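Local atomic coordinates of glycosyl hydrolase family 26 (Bacteroides ovatus, PDB entry 4ZXO), a protein that is a family 26 beta-mannanase with a TIM-barrel fold that probably hydrolyses the mannan backbone of galactomannan. Residues A[52-57]-A[322-327]; A[137-142]-A[189-194]; A[274-279]-A[316-321]. All blocks are in the same frame, centred on the assembly; numbering follows the deposited sequence.

Contact 1 of 3, residues A[52-57]-A[322-327]; sequences SVCGAY and DDFVKF
V53 and C54 approach the CD2-CE2 border of the F324 ring obliquely, from opposite sides of its plane. V325 adds a second point of contact, away from the ring. V53 CG1 lies 3.7 Å from F324 CD2. C54 CB comes within 3.9 Å of the next ring carbon, F324 CE2. The C54 sulfur makes a sulfur-aromatic contact with the same ring. C54 SG is 5.2 Å from the F324 ring centroid and 71° off the ring normal, again an oblique approach. The ring meets two further aromatics edge-to-face, F29 and W282, so it sits in an aromatic cluster.

F324 CG is anti to the backbone N (chi1 -179°). This sends the ring out from helix 321-328 toward the end of helix 49-54. V53 works on two partners through one methyl. Its CG1 touches the ring and also meets V325 CG2 at 3.8 Å. V325 CG2 in turn rests 3.4 Å from the carbonyl oxygen V53 O, a carbon-to-oxygen contact and not a hydrogen bond.

The backbones come close here, with C54 CA 5.1 Å from V325 CA. Helix 49-54 ends at C54, and G55 leaves the helix with a positive phi of 94°. With these backbone angles a CB on G55 would collide with C54 O, which explains the glycine. Just beyond it, A56 N gives a weak hydrogen bond of 3.6 Å to C54 SG.

The contact therefore joins the C-terminal end of helix 49-54 to helix 321-328 on the outside of the barrel. No hydrogen bond or salt bridge crosses between the segments. The join of the two helices thus rests on apolar contact, methyl to methyl and methyl to ring, and on the sulfur-aromatic pair.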
loop_
_atom_site.group_PDB
_atom_site.type_symbol
_atom_site.label_atom_id
_atom_site.label_comp_id
_atom_site.label_asym_id
_atom_site.label_seq_id
_atom_site.Cartn_x
_atom_site.Cartn_y
_atom_site.Cartn_z
ATOM N N SER A 52 0.071 -14.056 -15.389
ATOM C CA SER A 52 -0.413 -15.319 -15.985
ATOM C C SER A 52 -1.762 -15.122 -16.631
ATOM O O SER A 52 -2.099 -15.855 -17.571
ATOM C CB SER A 52 -0.517 -16.425 -14.934
ATOM O OG SER A 52 0.759 -16.827 -14.532
ATOM N N VAL A 53 -2.539 -14.144 -16.146
ATOM C CA VAL A 53 -3.856 -13.909 -16.772
ATOM C C VAL A 53 -3.809 -12.905 -17.910
ATOM O O VAL A 53 -4.294 -13.171 -19.011
ATOM C CB VAL A 53 -4.902 -13.453 -15.734
ATOM C CG1 VAL A 53 -6.228 -12.967 -16.399
ATOM C CG2 VAL A 53 -5.158 -14.573 -14.767
ATOM N N CYS A 54 -3.208 -11.753 -17.684
ATOM C CA CYS A 54 -3.275 -10.701 -18.685
ATOM C C CYS A 54 -1.982 -10.491 -19.475
ATOM O O CYS A 54 -2.028 -9.745 -20.447
ATOM C CB CYS A 54 -3.675 -9.355 -18.051
ATOM S SG CYS A 54 -2.312 -8.514 -17.113
ATOM N N GLY A 55 -0.870 -11.120 -19.082
ATOM C CA GLY A 55 0.346 -11.058 -19.861
ATOM C C GLY A 55 1.318 -9.976 -19.459
ATOM O O GLY A 55 2.406 -9.900 -20.037
ATOM N N ALA A 56 0.956 -9.114 -18.510
ATOM C CA ALA A 56 1.935 -8.138 -18.025
ATOM C C ALA A 56 1.968 -8.121 -16.514
ATOM O O ALA A 56 0.960 -8.368 -15.848
ATOM C CB ALA A 56 1.610 -6.762 -18.499
ATOM N N TYR A 57 3.121 -7.751 -15.986
ATOM C CA TYR A 57 3.203 -7.508 -14.549
ATOM C C TYR A 57 2.381 -6.255 -14.126
ATOM O O TYR A 57 2.279 -5.277 -14.874
ATOM C CB TYR A 57 4.646 -7.313 -14.121
ATOM C CG TYR A 57 5.494 -8.534 -14.180
ATOM C CD1 TYR A 57 5.323 -9.572 -13.262
ATOM C CD2 TYR A 57 6.472 -8.668 -15.167
ATOM C CE1 TYR A 57 6.152 -10.710 -13.294
ATOM C CE2 TYR A 57 7.282 -9.802 -15.218
ATOM C CZ TYR A 57 7.130 -10.795 -14.274
ATOM O OH TYR A 57 7.929 -11.903 -14.361
ATOM N N ASP A 322 -11.262 -13.696 -17.781
ATOM C CA ASP A 322 -11.454 -13.065 -19.085
ATOM C C ASP A 322 -11.820 -11.597 -18.929
ATOM O O ASP A 322 -11.343 -10.757 -19.675
ATOM C CB ASP A 322 -12.544 -13.780 -19.876
ATOM C CG ASP A 322 -12.104 -15.140 -20.355
ATOM O OD1 ASP A 322 -10.889 -15.390 -20.397
ATOM O OD2 ASP A 322 -12.989 -15.950 -20.716
ATOM N N ASP A 323 -12.642 -11.281 -17.930
ATOM C CA ASP A 323 -13.047 -9.889 -17.745
ATOM C C ASP A 323 -11.870 -9.046 -17.230
ATOM O O ASP A 323 -11.773 -7.858 -17.544
ATOM C CB ASP A 323 -14.228 -9.795 -16.763
ATOM C CG ASP A 323 -14.757 -8.388 -16.643
ATOM O OD1 ASP A 323 -15.276 -7.880 -17.648
ATOM O OD2 ASP A 323 -14.685 -7.811 -15.530
ATOM N N PHE A 324 -11.003 -9.635 -16.396
ATOM C CA PHE A 324 -9.794 -8.949 -15.984
ATOM C C PHE A 324 -8.924 -8.616 -17.207
ATOM O O PHE A 324 -8.296 -7.556 -17.258
ATOM C CB PHE A 324 -9.008 -9.809 -15.001
ATOM C CG PHE A 324 -7.758 -9.143 -14.512
ATOM C CD1 PHE A 324 -7.823 -8.123 -13.565
ATOM C CD2 PHE A 324 -6.527 -9.485 -15.041
ATOM C CE1 PHE A 324 -6.670 -7.500 -13.111
ATOM C CE2 PHE A 324 -5.352 -8.835 -14.615
ATOM C CZ PHE A 324 -5.436 -7.850 -13.619
ATOM N N VAL A 325 -8.847 -9.541 -18.164
ATOM C CA VAL A 325 -8.081 -9.234 -19.383
ATOM C C VAL A 325 -8.676 -7.988 -20.066
ATOM O O VAL A 325 -7.940 -7.089 -20.436
ATOM C CB VAL A 325 -8.048 -10.405 -20.366
ATOM C CG1 VAL A 325 -7.402 -9.941 -21.715
ATOM C CG2 VAL A 325 -7.203 -11.567 -19.769
ATOM N N LYS A 326 -10.006 -7.933 -20.193
ATOM C CA LYS A 326 -10.657 -6.789 -20.804
ATOM C C LYS A 326 -10.374 -5.485 -20.012
ATOM O O LYS A 326 -10.102 -4.424 -20.579
ATOM C CB LYS A 326 -12.160 -7.055 -20.907
ATOM C CG LYS A 326 -12.997 -5.927 -21.485
ATOM C CD LYS A 326 -14.450 -6.414 -21.741
ATOM C CE LYS A 326 -15.528 -5.331 -21.610
ATOM N NZ LYS A 326 -15.186 -4.132 -22.419
ATOM N N PHE A 327 -10.483 -5.585 -18.695
ATOM C CA PHE A 327 -10.133 -4.473 -17.800
ATOM C C PHE A 327 -8.712 -3.992 -18.022
ATOM O O PHE A 327 -8.442 -2.789 -18.078
ATOM C CB PHE A 327 -10.334 -4.975 -16.373
ATOM C CG PHE A 327 -9.745 -4.128 -15.269
ATOM C CD1 PHE A 327 -10.457 -3.052 -14.721
ATOM C CD2 PHE A 327 -8.482 -4.430 -14.763
ATOM C CE1 PHE A 327 -9.930 -2.319 -13.636
ATOM C CE2 PHE A 327 -7.930 -3.673 -13.706
ATOM C CZ PHE A 327 -8.664 -2.614 -13.142
#

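Contact 2 of 3, residues A[137-142]-A[189-194]; sequences EWIDRV and RMTNDR
R194 grips the D140 carboxylate side-on with two nitrogens, NE and NH2, one to each oxygen, in a salt bridge between two helices. R194 NH2 donates to D140 OD2 at 2.8 Å in a nearly straight bond of 171°. D140 OD2 accepts through its syn lone pair. R194 NE donates to D140 OD1 at 2.9 Å. This second bond is more bent and reaches its oxygen from the syn side, somewhat out of the carboxylate plane. The carboxylate and guanidinium planes are nearly coplanar (27°), with D140 at the edge of the guanidinium.

The arginine chain is not extended. Bends at chi2 and chi3 turn the NE and NH2 edge toward D140. Replacing R194 with an alanine would probably leave the D140 carboxylate without its charged mate and without both of these bonds.

I139 fills the space beside the bridge. Its CG2 presses on the aliphatic root of the arginine, 3.6 Å from R194 CB, and the two side chains cross at about a right angle. The other branch reaches back toward the N-terminal side of helix 181-197, with I139 CD1 4.2 Å from M190 CB and 3.9 Å from T191 OG1.

Helices 132-147 and 181-197 are successive outer helices of the (beta/alpha)8 (TIM) barrel, joined through strand 159-162. Their short segments approach to 9.5 Å and cross at -51°.

Farther out, the T191 hydroxyl is hydrogen-bonded to L187 O and W164 NE1. T191 and V142 both touch F161 on strand 159-162. M190 packs back onto H132, M135 and L136 of helix 132-147, and R194 also touches L136.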
loop_
_atom_site.group_PDB
_atom_site.type_symbol
_atom_site.label_atom_id
_atom_site.label_comp_id
_atom_site.label_asym_id
_atom_site.label_seq_id
_atom_site.Cartn_x
_atom_site.Cartn_y
_atom_site.Cartn_z
ATOM N N GLU A 137 13.427 1.102 18.135
ATOM C CA GLU A 137 14.294 0.035 17.607
ATOM C C GLU A 137 13.556 -0.706 16.467
ATOM O O GLU A 137 14.157 -1.023 15.447
ATOM C CB GLU A 137 14.679 -0.906 18.750
ATOM C CG GLU A 137 15.520 -2.109 18.352
ATOM C CD GLU A 137 14.821 -3.395 18.745
ATOM O OE1 GLU A 137 14.594 -3.694 19.982
ATOM O OE2 GLU A 137 14.467 -4.103 17.789
ATOM N N TRP A 138 12.251 -0.935 16.661
ATOM C CA TRP A 138 11.431 -1.608 15.641
ATOM C C TRP A 138 11.375 -0.779 14.363
ATOM O O TRP A 138 11.547 -1.306 13.286
ATOM C CB TRP A 138 10.016 -1.871 16.173
ATOM C CG TRP A 138 9.989 -3.032 17.171
ATOM C CD1 TRP A 138 11.053 -3.685 17.750
ATOM C CD2 TRP A 138 8.820 -3.664 17.624
ATOM N NE1 TRP A 138 10.584 -4.707 18.550
ATOM C CE2 TRP A 138 9.212 -4.732 18.467
ATOM C CE3 TRP A 138 7.457 -3.461 17.339
ATOM C CZ2 TRP A 138 8.288 -5.590 19.073
ATOM C CZ3 TRP A 138 6.501 -4.303 17.958
ATOM C CH2 TRP A 138 6.928 -5.377 18.804
ATOM N N ILE A 139 11.174 0.534 14.497
ATOM C CA ILE A 139 11.123 1.389 13.330
ATOM C C ILE A 139 12.522 1.370 12.655
ATOM O O ILE A 139 12.596 1.332 11.434
ATOM C CB ILE A 139 10.688 2.800 13.679
ATOM C CG1 ILE A 139 9.214 2.808 14.166
ATOM C CG2 ILE A 139 10.825 3.732 12.468
ATOM C CD1 ILE A 139 8.830 4.108 14.985
ATOM N N ASP A 140 13.599 1.338 13.437
ATOM C CA ASP A 140 14.942 1.331 12.894
ATOM C C ASP A 140 15.173 0.054 12.098
ATOM O O ASP A 140 15.912 0.055 11.115
ATOM C CB ASP A 140 15.998 1.454 14.021
ATOM C CG ASP A 140 16.091 2.850 14.570
ATOM O OD1 ASP A 140 15.428 3.789 14.039
ATOM O OD2 ASP A 140 16.931 3.059 15.472
ATOM N N ARG A 141 14.518 -1.032 12.491
ATOM C CA ARG A 141 14.647 -2.304 11.755
ATOM C C ARG A 141 13.983 -2.179 10.398
ATOM O O ARG A 141 14.521 -2.644 9.373
ATOM C CB ARG A 141 14.042 -3.492 12.574
ATOM C CG ARG A 141 14.969 -3.877 13.793
ATOM C CD ARG A 141 14.418 -4.921 14.815
ATOM N NE ARG A 141 15.552 -5.680 15.355
ATOM C CZ ARG A 141 15.504 -6.519 16.388
ATOM N NH1 ARG A 141 16.617 -7.169 16.727
ATOM N NH2 ARG A 141 14.359 -6.735 17.070
ATOM N N VAL A 142 12.818 -1.535 10.356
ATOM C CA VAL A 142 12.229 -1.161 9.059
ATOM C C VAL A 142 13.170 -0.247 8.261
ATOM O O VAL A 142 13.402 -0.453 7.057
ATOM C CB VAL A 142 10.873 -0.434 9.271
ATOM C CG1 VAL A 142 10.393 0.207 7.939
ATOM C CG2 VAL A 142 9.837 -1.428 9.816
ATOM N N ARG A 189 4.810 10.739 13.666
ATOM C CA ARG A 189 5.986 11.563 13.845
ATOM C C ARG A 189 7.220 10.767 14.261
ATOM O O ARG A 189 8.325 11.006 13.727
ATOM C CB ARG A 189 5.680 12.656 14.853
ATOM C CG ARG A 189 4.720 13.703 14.247
ATOM C CD ARG A 189 4.817 15.036 14.957
ATOM N NE ARG A 189 4.566 14.846 16.370
ATOM C CZ ARG A 189 3.360 14.866 16.963
ATOM N NH1 ARG A 189 3.323 14.659 18.276
ATOM N NH2 ARG A 189 2.231 15.141 16.273
ATOM N N MET A 190 7.054 9.811 15.175
ATOM C CA MET A 190 8.173 8.901 15.531
ATOM C C MET A 190 8.684 8.132 14.336
ATOM O O MET A 190 9.876 7.979 14.135
ATOM C CB MET A 190 7.751 7.882 16.601
ATOM C CG MET A 190 7.551 8.472 17.950
ATOM S SD MET A 190 6.588 7.369 19.036
ATOM C CE MET A 190 7.574 5.884 19.033
ATOM N N THR A 191 7.759 7.623 13.520
ATOM C CA THR A 191 8.178 6.877 12.329
ATOM C C THR A 191 8.972 7.765 11.380
ATOM O O THR A 191 10.061 7.406 10.928
ATOM C CB THR A 191 6.947 6.333 11.623
ATOM O OG1 THR A 191 6.183 5.507 12.535
ATOM C CG2 THR A 191 7.319 5.517 10.343
ATOM N N ASN A 192 8.414 8.930 11.084
ATOM C CA ASN A 192 9.106 9.837 10.157
ATOM C C ASN A 192 10.436 10.259 10.726
ATOM O O ASN A 192 11.437 10.305 10.004
ATOM C CB ASN A 192 8.227 11.034 9.879
ATOM C CG ASN A 192 8.853 11.998 8.926
ATOM O OD1 ASN A 192 9.100 11.671 7.759
ATOM N ND2 ASN A 192 9.094 13.224 9.405
ATOM N N ASP A 193 10.487 10.525 12.035
ATOM C CA ASP A 193 11.755 10.977 12.624
ATOM C C ASP A 193 12.850 9.930 12.503
ATOM O O ASP A 193 14.011 10.230 12.176
ATOM C CB ASP A 193 11.561 11.346 14.100
ATOM C CG ASP A 193 10.744 12.624 14.285
ATOM O OD1 ASP A 193 10.524 13.370 13.296
ATOM O OD2 ASP A 193 10.307 12.867 15.437
ATOM N N ARG A 194 12.491 8.687 12.779
ATOM C CA ARG A 194 13.520 7.671 12.739
ATOM C C ARG A 194 13.939 7.417 11.297
ATOM O O ARG A 194 15.154 7.232 10.998
ATOM C CB ARG A 194 13.081 6.346 13.385
ATOM C CG ARG A 194 12.769 6.374 14.825
ATOM C CD ARG A 194 13.883 6.998 15.635
ATOM N NE ARG A 194 15.035 6.125 15.746
ATOM C CZ ARG A 194 16.159 6.508 16.361
ATOM N NH1 ARG A 194 16.254 7.722 16.912
ATOM N NH2 ARG A 194 17.208 5.692 16.414
#

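Contact 3 of 3, residues A[274-279]-A[316-321]; sequences EGIPDS and PGQVSA
Two loops without regular secondary structure run close together here, S279 CA lying 4.0 Å from S320 CA, and a type I beta turn from Q318 to A321 shapes the second. That turn is closed by A321 N bonding to Q318 O.

The Q318 amide is the link across. Its NE2 donates to I276 O at 3.0 Å, with an angle of 169° at the hydrogen. The acceptor lies in the amide plane of Q318, but the nitrogen stands above the carbonyl plane of I276. NE2 is also close to G275 O, but at a poor angle for a bond. Y311 OH gives this nitrogen another hydrogen-bonding partner.

The other end of the amide is held within its own loop. Q318 OE1 accepts from S320 OG at 2.7 Å and from S320 N at 2.8 Å. Two donors on the oxygen and the bond from NE2 should fix the rotation of the amide. The chain reaches I276 through a bend at chi2 (-85°).

S320 also packs on I276, where CG2 of the isoleucine sits 3.4 Å from S320 OG. That hydroxyl is also hydrogen-bonded to W282 NE1, on helix 281-290. V319 reaches the same backbone by a methyl, CG2 lying 3.5 Å from I276 O. S279 CB rests against V319 O at 3.4 Å. A water lies within hydrogen-bonding distance of both S279 O and V319 O and may bridge them.

S320 stands at the N-cap position of helix 321-328, though its side chain makes no capping bond. Both loops run from a strand of the parallel sheet, 266-271 or 295-300, toward a helix. The contact thus pairs two successive beta-alpha loops, as expected in a TIM-barrel fold.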
loop_
_atom_site.group_PDB
_atom_site.type_symbol
_atom_site.label_atom_id
_atom_site.label_comp_id
_atom_site.label_asym_id
_atom_site.label_seq_id
_atom_site.Cartn_x
_atom_site.Cartn_y
_atom_site.Cartn_z
ATOM N N GLU A 274 -13.330 -10.617 -2.430
ATOM C CA GLU A 274 -12.701 -11.893 -2.112
ATOM C C GLU A 274 -13.241 -13.056 -3.000
ATOM O O GLU A 274 -14.476 -13.287 -3.071
ATOM C CB GLU A 274 -12.887 -12.197 -0.618
ATOM C CG GLU A 274 -12.132 -13.416 -0.226
ATOM C CD GLU A 274 -12.372 -13.831 1.199
ATOM O OE1 GLU A 274 -13.500 -13.616 1.719
ATOM O OE2 GLU A 274 -11.433 -14.363 1.819
ATOM N N GLY A 275 -12.330 -13.795 -3.659
ATOM C CA GLY A 275 -12.746 -14.911 -4.495
ATOM C C GLY A 275 -13.380 -14.509 -5.805
ATOM O O GLY A 275 -13.885 -15.386 -6.520
ATOM N N ILE A 276 -13.346 -13.196 -6.107
ATOM C CA ILE A 276 -14.047 -12.565 -7.237
ATOM C C ILE A 276 -15.092 -13.447 -7.911
ATOM O O ILE A 276 -14.919 -13.859 -9.079
ATOM C CB ILE A 276 -13.044 -12.075 -8.359
ATOM C CG1 ILE A 276 -11.748 -11.540 -7.752
ATOM C CG2 ILE A 276 -13.698 -10.947 -9.125
ATOM C CD1 ILE A 276 -10.503 -12.300 -8.196
ATOM N N PRO A 277 -16.198 -13.729 -7.202
ATOM C CA PRO A 277 -17.178 -14.687 -7.738
ATOM C C PRO A 277 -17.992 -14.077 -8.877
ATOM O O PRO A 277 -18.724 -14.803 -9.553
ATOM C CB PRO A 277 -18.098 -14.961 -6.565
ATOM C CG PRO A 277 -17.544 -14.275 -5.374
ATOM C CD PRO A 277 -16.471 -13.355 -5.800
ATOM N N ASP A 278 -17.917 -12.748 -9.016
ATOM C CA ASP A 278 -18.615 -12.008 -10.055
ATOM C C ASP A 278 -17.739 -12.009 -11.270
ATOM O O ASP A 278 -16.661 -11.396 -11.237
ATOM C CB ASP A 278 -18.856 -10.579 -9.567
ATOM C CG ASP A 278 -19.493 -9.664 -10.600
ATOM O OD1 ASP A 278 -19.712 -10.063 -11.755
ATOM O OD2 ASP A 278 -19.787 -8.495 -10.223
ATOM N N SER A 279 -18.195 -12.697 -12.318
ATOM C CA SER A 279 -17.343 -12.914 -13.477
ATOM C C SER A 279 -17.066 -11.596 -14.246
ATOM O O SER A 279 -16.131 -11.541 -15.103
ATOM C CB SER A 279 -17.974 -13.947 -14.379
ATOM O OG SER A 279 -19.143 -13.435 -14.994
ATOM N N PRO A 316 -5.291 -18.107 -13.787
ATOM C CA PRO A 316 -5.856 -18.785 -14.955
ATOM C C PRO A 316 -7.042 -19.741 -14.661
ATOM O O PRO A 316 -6.975 -20.614 -13.777
ATOM C CB PRO A 316 -4.634 -19.562 -15.501
ATOM C CG PRO A 316 -3.468 -18.653 -15.141
ATOM C CD PRO A 316 -3.812 -18.192 -13.745
ATOM N N GLY A 317 -8.155 -19.550 -15.382
ATOM C CA GLY A 317 -9.321 -20.392 -15.177
ATOM C C GLY A 317 -10.308 -19.807 -14.171
ATOM O O GLY A 317 -11.447 -20.248 -14.071
ATOM N N GLN A 318 -9.889 -18.789 -13.428
ATOM C CA GLN A 318 -10.775 -18.195 -12.429
ATOM C C GLN A 318 -11.913 -17.500 -13.158
ATOM O O GLN A 318 -11.698 -16.981 -14.268
ATOM C CB GLN A 318 -9.988 -17.226 -11.530
ATOM C CG GLN A 318 -10.660 -16.943 -10.153
ATOM C CD GLN A 318 -11.696 -15.825 -10.234
ATOM O OE1 GLN A 318 -11.573 -14.930 -11.095
ATOM N NE2 GLN A 318 -12.700 -15.835 -9.320
ATOM N N VAL A 319 -13.119 -17.499 -12.570
ATOM C CA VAL A 319 -14.304 -17.067 -13.320
ATOM C C VAL A 319 -14.240 -15.641 -13.810
ATOM O O VAL A 319 -14.859 -15.336 -14.833
ATOM C CB VAL A 319 -15.627 -17.263 -12.519
ATOM C CG1 VAL A 319 -15.889 -18.775 -12.243
ATOM C CG2 VAL A 319 -15.683 -16.431 -11.251
ATOM N N SER A 320 -13.453 -14.772 -13.148
ATOM C CA SER A 320 -13.381 -13.374 -13.586
ATOM C C SER A 320 -12.193 -13.108 -14.495
ATOM O O SER A 320 -11.979 -11.972 -14.878
ATOM C CB SER A 320 -13.310 -12.396 -12.399
ATOM O OG SER A 320 -12.012 -12.361 -11.764
ATOM N N ALA A 321 -11.452 -14.145 -14.883
ATOM C CA ALA A 321 -10.187 -13.880 -15.599
ATOM C C ALA A 321 -10.335 -13.218 -16.965
ATOM O O ALA A 321 -9.622 -12.251 -17.258
ATOM C CB ALA A 321 -9.397 -15.162 -15.752
HETATM O O HOH W 1 -14.681 -13.160 -16.788
#

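How the contacts relate
From the N terminus, the chain first meets contact 1 at 52-57, which finds its partner only at 322-327, so its loop takes in both other contacts. It joins helix 49-54 to helix 321-328, an early and a late part of the barrel. Contact 2 opens and closes within that loop, tying helix 132-147 to helix 181-197. Contact 3 follows in series, joining the loops that precede helices 281-290 and 321-328. Contacts 1 and 3 lie on the same side of the chain's centre and touch: 316-321 leads directly into 322-327, and V53 packs on P316 and A321. Contact 2 lies across the chain's centre, its middle about 38 Å from that of contact 1.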